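Local coordinates for mutual gliding-motility protein MglA (Myxococcus xanthus, PDB 6IZW), which is a small Ras-like P-loop protein of the ADP-ribosylation factor family, named for gliding motility and modelled with 5'-guanosine-diphosphate-monothiophosphate, at residues T27-I32 and F74-V79; V137-K142 and Y166-P171. All blocks are in the same frame, centred on the assembly; numbering follows the deposited sequence.

Contact 1: T27-I32 and F74-V79. With GSP (5'-guanosine-diphosphate-monothiophosphate), chain D.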
loop_
_atom_site.group_PDB
_atom_site.type_symbol
_atom_site.label_atom_id
_atom_site.label_comp_id
_atom_site.label_asym_id
_atom_site.label_seq_id
_atom_site.Cartn_x
_atom_site.Cartn_y
_atom_site.Cartn_z
ATOM N N THR A 27 -1.918 -0.532 -16.951
ATOM C CA THR A 27 -2.663 -1.013 -18.101
ATOM C C THR A 27 -2.803 -2.540 -18.079
ATOM O O THR A 27 -3.856 -3.072 -18.462
ATOM C CB THR A 27 -1.967 -0.510 -19.368
ATOM O OG1 THR A 27 -1.808 0.918 -19.270
ATOM C CG2 THR A 27 -2.762 -0.844 -20.647
ATOM N N ASN A 28 -1.755 -3.264 -17.636
ATOM C CA ASN A 28 -1.868 -4.715 -17.496
ATOM C C ASN A 28 -3.043 -5.051 -16.582
ATOM O O ASN A 28 -3.936 -5.824 -16.950
ATOM C CB ASN A 28 -0.574 -5.316 -16.919
ATOM C CG ASN A 28 0.453 -5.739 -17.981
ATOM O OD1 ASN A 28 0.574 -6.928 -18.283
ATOM N ND2 ASN A 28 1.248 -4.778 -18.492
ATOM N N LEU A 29 -3.073 -4.441 -15.389
ATOM C CA LEU A 29 -4.131 -4.736 -14.419
ATOM C C LEU A 29 -5.502 -4.315 -14.917
ATOM O O LEU A 29 -6.492 -5.003 -14.652
ATOM C CB LEU A 29 -3.857 -4.056 -13.083
ATOM C CG LEU A 29 -3.315 -5.067 -12.073
ATOM C CD1 LEU A 29 -2.026 -5.627 -12.646
ATOM C CD2 LEU A 29 -3.097 -4.462 -10.660
ATOM N N GLN A 30 -5.590 -3.173 -15.612
ATOM C CA GLN A 30 -6.888 -2.722 -16.109
ATOM C C GLN A 30 -7.445 -3.702 -17.126
ATOM O O GLN A 30 -8.636 -4.032 -17.095
ATOM C CB GLN A 30 -6.779 -1.332 -16.730
ATOM C CG GLN A 30 -6.834 -0.230 -15.704
ATOM C CD GLN A 30 -6.207 1.073 -16.186
ATOM O OE1 GLN A 30 -5.670 1.173 -17.311
ATOM N NE2 GLN A 30 -6.281 2.086 -15.339
ATOM N N TYR A 31 -6.588 -4.177 -18.031
ATOM C CA TYR A 31 -6.994 -5.198 -18.979
ATOM C C TYR A 31 -7.496 -6.451 -18.268
ATOM O O TYR A 31 -8.573 -6.951 -18.585
ATOM C CB TYR A 31 -5.849 -5.547 -19.913
ATOM C CG TYR A 31 -6.337 -6.502 -20.975
ATOM C CD1 TYR A 31 -6.988 -6.012 -22.105
ATOM C CD2 TYR A 31 -6.226 -7.882 -20.823
ATOM C CE1 TYR A 31 -7.473 -6.844 -23.078
ATOM C CE2 TYR A 31 -6.729 -8.742 -21.799
ATOM C CZ TYR A 31 -7.352 -8.197 -22.926
ATOM O OH TYR A 31 -7.855 -8.981 -23.914
ATOM N N ILE A 32 -6.713 -6.983 -17.325
ATOM C CA ILE A 32 -7.107 -8.192 -16.598
ATOM C C ILE A 32 -8.460 -7.992 -15.927
ATOM O O ILE A 32 -9.348 -8.848 -16.010
ATOM C CB ILE A 32 -6.035 -8.586 -15.567
ATOM C CG1 ILE A 32 -4.717 -8.950 -16.250
ATOM C CG2 ILE A 32 -6.504 -9.722 -14.664
ATOM C CD1 ILE A 32 -3.579 -9.112 -15.260
ATOM N N PHE A 74 -4.934 -14.614 -6.015
ATOM C CA PHE A 74 -3.744 -13.859 -6.360
ATOM C C PHE A 74 -4.014 -12.388 -6.118
ATOM O O PHE A 74 -5.026 -11.846 -6.588
ATOM C CB PHE A 74 -3.308 -14.101 -7.807
ATOM C CG PHE A 74 -2.696 -15.450 -8.010
ATOM C CD1 PHE A 74 -1.364 -15.667 -7.748
ATOM C CD2 PHE A 74 -3.476 -16.521 -8.407
ATOM C CE1 PHE A 74 -0.809 -16.919 -7.908
ATOM C CE2 PHE A 74 -2.930 -17.769 -8.579
ATOM C CZ PHE A 74 -1.592 -17.967 -8.318
ATOM N N HIS A 75 -3.134 -11.770 -5.346
ATOM C CA HIS A 75 -3.244 -10.370 -4.970
ATOM C C HIS A 75 -2.270 -9.637 -5.872
ATOM O O HIS A 75 -1.055 -9.795 -5.725
ATOM C CB HIS A 75 -2.927 -10.187 -3.482
ATOM C CG HIS A 75 -3.822 -10.988 -2.582
ATOM N ND1 HIS A 75 -5.085 -10.560 -2.219
ATOM C CD2 HIS A 75 -3.666 -12.218 -2.029
ATOM C CE1 HIS A 75 -5.658 -11.481 -1.462
ATOM N NE2 HIS A 75 -4.817 -12.495 -1.327
ATOM N N LEU A 76 -2.796 -8.913 -6.861
ATOM C CA LEU A 76 -1.961 -8.257 -7.872
ATOM C C LEU A 76 -1.718 -6.809 -7.477
ATOM O O LEU A 76 -2.667 -6.080 -7.165
ATOM C CB LEU A 76 -2.593 -8.315 -9.266
ATOM C CG LEU A 76 -3.069 -9.687 -9.830
ATOM C CD1 LEU A 76 -3.536 -9.570 -11.292
ATOM C CD2 LEU A 76 -1.996 -10.726 -9.713
ATOM N N TYR A 77 -0.453 -6.391 -7.512
ATOM C CA TYR A 77 -0.089 -5.006 -7.250
ATOM C C TYR A 77 0.755 -4.452 -8.390
ATOM O O TYR A 77 1.507 -5.188 -9.042
ATOM C CB TYR A 77 0.717 -4.880 -5.941
ATOM C CG TYR A 77 -0.069 -5.099 -4.679
ATOM C CD1 TYR A 77 -0.306 -6.388 -4.202
ATOM C CD2 TYR A 77 -0.555 -4.020 -3.935
ATOM C CE1 TYR A 77 -1.026 -6.610 -3.014
ATOM C CE2 TYR A 77 -1.286 -4.228 -2.744
ATOM C CZ TYR A 77 -1.511 -5.526 -2.290
ATOM O OH TYR A 77 -2.229 -5.755 -1.115
ATOM N N THR A 78 0.633 -3.144 -8.620
ATOM C CA THR A 78 1.634 -2.398 -9.358
ATOM C C THR A 78 2.233 -1.335 -8.444
ATOM O O THR A 78 1.574 -0.832 -7.536
ATOM C CB THR A 78 1.056 -1.727 -10.622
ATOM O OG1 THR A 78 0.549 -0.421 -10.297
ATOM C CG2 THR A 78 -0.057 -2.581 -11.212
ATOM N N VAL A 79 3.489 -0.993 -8.689
ATOM C CA VAL A 79 4.181 0.027 -7.915
ATOM C C VAL A 79 4.081 1.353 -8.664
ATOM O O VAL A 79 3.773 1.359 -9.862
ATOM C CB VAL A 79 5.654 -0.363 -7.684
ATOM C CG1 VAL A 79 5.748 -1.711 -6.999
ATOM C CG2 VAL A 79 6.424 -0.364 -9.024
HETATM P PG GSP D . 3.249 4.724 -13.634
HETATM O O3B GSP D . 2.956 4.118 -15.105
HETATM S S1G GSP D . 3.610 6.424 -13.858
HETATM O O2G GSP D . 4.477 4.035 -13.114
HETATM O O3G GSP D . 2.075 4.504 -12.681
HETATM P PB GSP D . 2.436 2.669 -15.574
HETATM O O1B GSP D . 1.352 2.135 -14.725
HETATM O O2B GSP D . 3.467 1.659 -15.840
HETATM P PA GSP D . 0.412 3.065 -17.501
HETATM O O1A GSP D . -0.073 1.692 -17.289
HETATM O O2A GSP D . -0.385 4.074 -16.750
HETATM O O3A GSP D . 1.958 3.123 -17.036
HETATM O "O5'" GSP D . 0.552 3.438 -19.055
HETATM C "C5'" GSP D . 1.180 4.659 -19.415
HETATM C "C4'" GSP D . 0.733 5.145 -20.785
HETATM O "O4'" GSP D . 1.277 4.286 -21.766
HETATM C "C3'" GSP D . -0.785 5.082 -20.953
HETATM O "O3'" GSP D . -1.154 6.145 -21.809
HETATM C "C2'" GSP D . -1.004 3.757 -21.654
HETATM O "O2'" GSP D . -2.184 3.721 -22.437
HETATM C "C1'" GSP D . 0.235 3.697 -22.533
HETATM N N9 GSP D . 0.589 2.308 -22.861
HETATM C C8 GSP D . 0.688 1.263 -21.972
HETATM N N7 GSP D . 1.048 0.165 -22.677
HETATM C C5 GSP D . 1.179 0.496 -23.993
HETATM C C6 GSP D . 1.505 -0.243 -25.116
HETATM O O6 GSP D . 1.755 -1.432 -25.011
HETATM N N1 GSP D . 1.546 0.340 -26.356
HETATM C C2 GSP D . 1.264 1.688 -26.469
HETATM N N2 GSP D . 1.314 2.254 -27.673
HETATM N N3 GSP D . 0.920 2.428 -25.351
HETATM C C4 GSP D . 0.882 1.843 -24.128
#
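L29 makes apolar contact through its CD2 methyl with two strand residues, 3.6 Å from T78 CG2 and 4.1 Å from L76 CB. The L29 and T78 side chains run alongside each other in opposing senses. I32 and L76 meet tip to tip, with I32 CD1 4.0 Å from L76 CD1. No hydrogen bond crosses between the segments, and the short axes run at 144°, 9.3 Å apart at closest.

Polar contacts leave from the margins. T78 keeps CG2 anti to its carbonyl carbon, which gives the methyl to L29, while OG1 (chi1 89°) is hydrogen-bonded to D58 OD2. T27 grips the nucleotide twice: GSP O1A accepts from T27 N at 2.9 Å and from T27 OG1 at 2.7 Å. With K25 and T26 also bonded to GSP, the residues before T27 are consistent with a P-loop between strand 10-18 and the helix.

Strand 70-78 lies between strands 10-18 and 54-67. Helix 25-35 packs on the face carrying L76 and T78, and I32 also touches L60 and L62 of strand 54-67 and V176 of helix 176-192. The Y77 side chain leaves the backbone away from the helix, its OH hydrogen-bonded to S57 OG of the MglB chain.

Contact 2: V137-K142 and Y166-P171. With GSP (5'-guanosine-diphosphate-monothiophosphate), chain D.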
loop_
_atom_site.group_PDB
_atom_site.type_symbol
_atom_site.label_atom_id
_atom_site.label_comp_id
_atom_site.label_asym_id
_atom_site.label_seq_id
_atom_site.Cartn_x
_atom_site.Cartn_y
_atom_site.Cartn_z
ATOM N N VAL A 137 9.243 -12.986 -14.005
ATOM C CA VAL A 137 9.156 -12.955 -15.462
ATOM C C VAL A 137 9.300 -11.513 -15.921
ATOM O O VAL A 137 9.048 -10.572 -15.166
ATOM C CB VAL A 137 7.848 -13.590 -16.015
ATOM C CG1 VAL A 137 7.647 -15.026 -15.443
ATOM C CG2 VAL A 137 6.665 -12.744 -15.726
ATOM N N ILE A 138 9.762 -11.334 -17.161
ATOM C CA ILE A 138 9.863 -10.001 -17.730
ATOM C C ILE A 138 8.927 -9.862 -18.928
ATOM O O ILE A 138 8.792 -10.777 -19.753
ATOM C CB ILE A 138 11.312 -9.623 -18.099
ATOM C CG1 ILE A 138 11.314 -8.249 -18.767
ATOM C CG2 ILE A 138 11.923 -10.590 -19.034
ATOM C CD1 ILE A 138 12.624 -7.471 -18.600
ATOM N N GLN A 139 8.280 -8.692 -19.010
ATOM C CA GLN A 139 7.383 -8.316 -20.094
ATOM C C GLN A 139 8.024 -7.186 -20.910
ATOM O O GLN A 139 8.314 -6.117 -20.363
ATOM C CB GLN A 139 6.029 -7.873 -19.522
ATOM C CG GLN A 139 4.997 -7.439 -20.607
ATOM C CD GLN A 139 3.662 -7.018 -20.023
ATOM O OE1 GLN A 139 3.387 -5.820 -19.909
ATOM N NE2 GLN A 139 2.813 -7.997 -19.654
ATOM N N TYR A 140 8.244 -7.410 -22.210
ATOM C CA TYR A 140 8.620 -6.312 -23.122
ATOM C C TYR A 140 7.331 -5.716 -23.660
ATOM O O TYR A 140 6.732 -6.250 -24.599
ATOM C CB TYR A 140 9.500 -6.781 -24.282
ATOM C CG TYR A 140 10.708 -7.569 -23.869
ATOM C CD1 TYR A 140 11.415 -7.230 -22.725
ATOM C CD2 TYR A 140 11.125 -8.676 -24.606
ATOM C CE1 TYR A 140 12.523 -7.973 -22.321
ATOM C CE2 TYR A 140 12.231 -9.428 -24.215
ATOM C CZ TYR A 140 12.926 -9.063 -23.068
ATOM O OH TYR A 140 14.039 -9.778 -22.665
ATOM N N ASN A 141 6.876 -4.642 -23.039
ATOM C CA ASN A 141 5.626 -4.002 -23.396
ATOM C C ASN A 141 5.867 -2.913 -24.458
ATOM O O ASN A 141 6.997 -2.500 -24.708
ATOM C CB ASN A 141 4.966 -3.427 -22.139
ATOM C CG ASN A 141 3.504 -3.051 -22.370
ATOM O OD1 ASN A 141 2.804 -3.732 -23.122
ATOM N ND2 ASN A 141 3.053 -1.933 -21.770
ATOM N N LYS A 142 4.777 -2.482 -25.105
ATOM C CA LYS A 142 4.777 -1.429 -26.143
ATOM C C LYS A 142 5.446 -1.894 -27.433
ATOM O O LYS A 142 6.082 -1.101 -28.129
ATOM C CB LYS A 142 5.412 -0.118 -25.664
ATOM C CG LYS A 142 4.873 0.369 -24.317
ATOM C CD LYS A 142 5.104 1.844 -24.119
ATOM C CE LYS A 142 4.535 2.275 -22.785
ATOM N NZ LYS A 142 4.608 3.753 -22.572
ATOM N N TYR A 166 8.093 -12.121 -22.194
ATOM C CA TYR A 166 6.836 -12.046 -22.921
ATOM C C TYR A 166 6.710 -10.682 -23.595
ATOM O O TYR A 166 6.955 -9.636 -22.979
ATOM C CB TYR A 166 5.664 -12.313 -21.969
ATOM C CG TYR A 166 5.697 -13.725 -21.458
ATOM C CD1 TYR A 166 6.422 -14.047 -20.313
ATOM C CD2 TYR A 166 5.071 -14.757 -22.153
ATOM C CE1 TYR A 166 6.494 -15.352 -19.856
ATOM C CE2 TYR A 166 5.143 -16.059 -21.697
ATOM C CZ TYR A 166 5.857 -16.347 -20.546
ATOM O OH TYR A 166 5.942 -17.636 -20.073
ATOM N N GLN A 167 6.354 -10.712 -24.865
ATOM C CA GLN A 167 6.056 -9.513 -25.615
ATOM C C GLN A 167 4.614 -9.125 -25.372
ATOM O O GLN A 167 3.727 -9.971 -25.374
ATOM C CB GLN A 167 6.292 -9.749 -27.100
ATOM C CG GLN A 167 7.765 -9.894 -27.439
ATOM C CD GLN A 167 7.985 -10.113 -28.916
ATOM O OE1 GLN A 167 7.795 -9.205 -29.736
ATOM N NE2 GLN A 167 8.375 -11.323 -29.270
ATOM N N ALA A 168 4.374 -7.841 -25.167
ATOM C CA ALA A 168 3.028 -7.433 -24.863
ATOM C C ALA A 168 2.704 -6.139 -25.575
ATOM O O ALA A 168 3.584 -5.355 -25.943
ATOM C CB ALA A 168 2.808 -7.264 -23.348
ATOM N N VAL A 169 1.408 -5.922 -25.745
ATOM C CA VAL A 169 0.850 -4.601 -26.023
ATOM C C VAL A 169 -0.308 -4.480 -25.040
ATOM O O VAL A 169 -1.437 -4.892 -25.334
ATOM C CB VAL A 169 0.382 -4.457 -27.470
ATOM C CG1 VAL A 169 -0.286 -3.099 -27.694
ATOM C CG2 VAL A 169 1.569 -4.747 -28.449
ATOM N N ALA A 170 -0.020 -3.976 -23.839
ATOM C CA ALA A 170 -0.979 -4.062 -22.742
ATOM C C ALA A 170 -2.363 -3.509 -23.092
ATOM O O ALA A 170 -3.347 -4.201 -22.788
ATOM C CB ALA A 170 -0.394 -3.394 -21.476
ATOM N N PRO A 171 -2.522 -2.344 -23.757
ATOM C CA PRO A 171 -3.890 -1.824 -24.027
ATOM C C PRO A 171 -4.755 -2.720 -24.919
ATOM O O PRO A 171 -5.981 -2.627 -24.860
ATOM C CB PRO A 171 -3.639 -0.465 -24.713
ATOM C CG PRO A 171 -2.189 -0.104 -24.356
ATOM C CD PRO A 171 -1.497 -1.457 -24.338
HETATM P PG GSP D . 3.249 4.724 -13.634
HETATM O O3B GSP D . 2.956 4.118 -15.105
HETATM S S1G GSP D . 3.610 6.424 -13.858
HETATM O O2G GSP D . 4.477 4.035 -13.114
HETATM O O3G GSP D . 2.075 4.504 -12.681
HETATM P PB GSP D . 2.436 2.669 -15.574
HETATM O O1B GSP D . 1.352 2.135 -14.725
HETATM O O2B GSP D . 3.467 1.659 -15.840
HETATM P PA GSP D . 0.412 3.065 -17.501
HETATM O O1A GSP D . -0.073 1.692 -17.289
HETATM O O2A GSP D . -0.385 4.074 -16.750
HETATM O O3A GSP D . 1.958 3.123 -17.036
HETATM O "O5'" GSP D . 0.552 3.438 -19.055
HETATM C "C5'" GSP D . 1.180 4.659 -19.415
HETATM C "C4'" GSP D . 0.733 5.145 -20.785
HETATM O "O4'" GSP D . 1.277 4.286 -21.766
HETATM C "C3'" GSP D . -0.785 5.082 -20.953
HETATM O "O3'" GSP D . -1.154 6.145 -21.809
HETATM C "C2'" GSP D . -1.004 3.757 -21.654
HETATM O "O2'" GSP D . -2.184 3.721 -22.437
HETATM C "C1'" GSP D . 0.235 3.697 -22.533
HETATM N N9 GSP D . 0.589 2.308 -22.861
HETATM C C8 GSP D . 0.688 1.263 -21.972
HETATM N N7 GSP D . 1.048 0.165 -22.677
HETATM C C5 GSP D . 1.179 0.496 -23.993
HETATM C C6 GSP D . 1.505 -0.243 -25.116
HETATM O O6 GSP D . 1.755 -1.432 -25.011
HETATM N N1 GSP D . 1.546 0.340 -26.356
HETATM C C2 GSP D . 1.264 1.688 -26.469
HETATM N N2 GSP D . 1.314 2.254 -27.673
HETATM N N3 GSP D . 0.920 2.428 -25.351
HETATM C C4 GSP D . 0.882 1.843 -24.128
#
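Strands 136-141 and 165-167 are the parallel pair of a beta-alpha-beta unit in the Ras-like fold, and the C-terminal end of strand 136-141 and the loop after strand 165-167 form part of the guanine pocket; N141 and K142 fit the NKxD motif of this family, completed by D144. Three bonds set the parallel register: Y166 N to I138 O at 2.9 Å, Y140 N to Y166 O at 2.7 Å and A168 N to Y140 O at 2.9 Å. The first lies in its carbonyl plane, whereas A168 N sits 37° out of the plane of Y140 C=O.

Q139 and Y166 share one sheet face, towards helix 176-192. With CG anti to the backbone N (chi1 180°) and the chain extended, Q139 passes over A168, whose CB is 3.4 Å from Q139 CD. Y166 presents its ring edge to V137 CB, while Y140, on the other face, sends its hydroxyl to E165.

At the pocket, K142 lays its extended aliphatic chain over one face of the base, CG 3.5 Å from GSP C6, and P171 covers the other face, CG 3.4 Å from GSP C5. K142 NZ forms a salt bridge with D104 and a hydrogen bond to L22 O. N141 uses both ends of its amide: ND2 gives a 3.0 Å bond to GSP N7, and OD1 accepts A170 N in its carbonyl plane, on a lone pair, at 2.9 Å.

Both contacts are largely buried and reach the same sheet and the same GSP molecule, but they differ in chemistry. Contact 1 sets a helix against a sheet face and buries 197 Å², mainly through aliphatic side-chain groups; contact 2 joins neighbouring strands by backbone bonds and one side-chain bond from N141, and buries 435 Å², with Q167 at its exposed rim. Their ligand ends divide the nucleotide, 27-32 taking the alpha phosphate and 137-142 with 166-171 the base. Although their centres lie 13 Å apart, the contacts touch: N28 ND2 is 2.8 Å from Q139 OE1, a probable hydrogen bond, and T27 CG2 packs 3.6 Å from A170 CB.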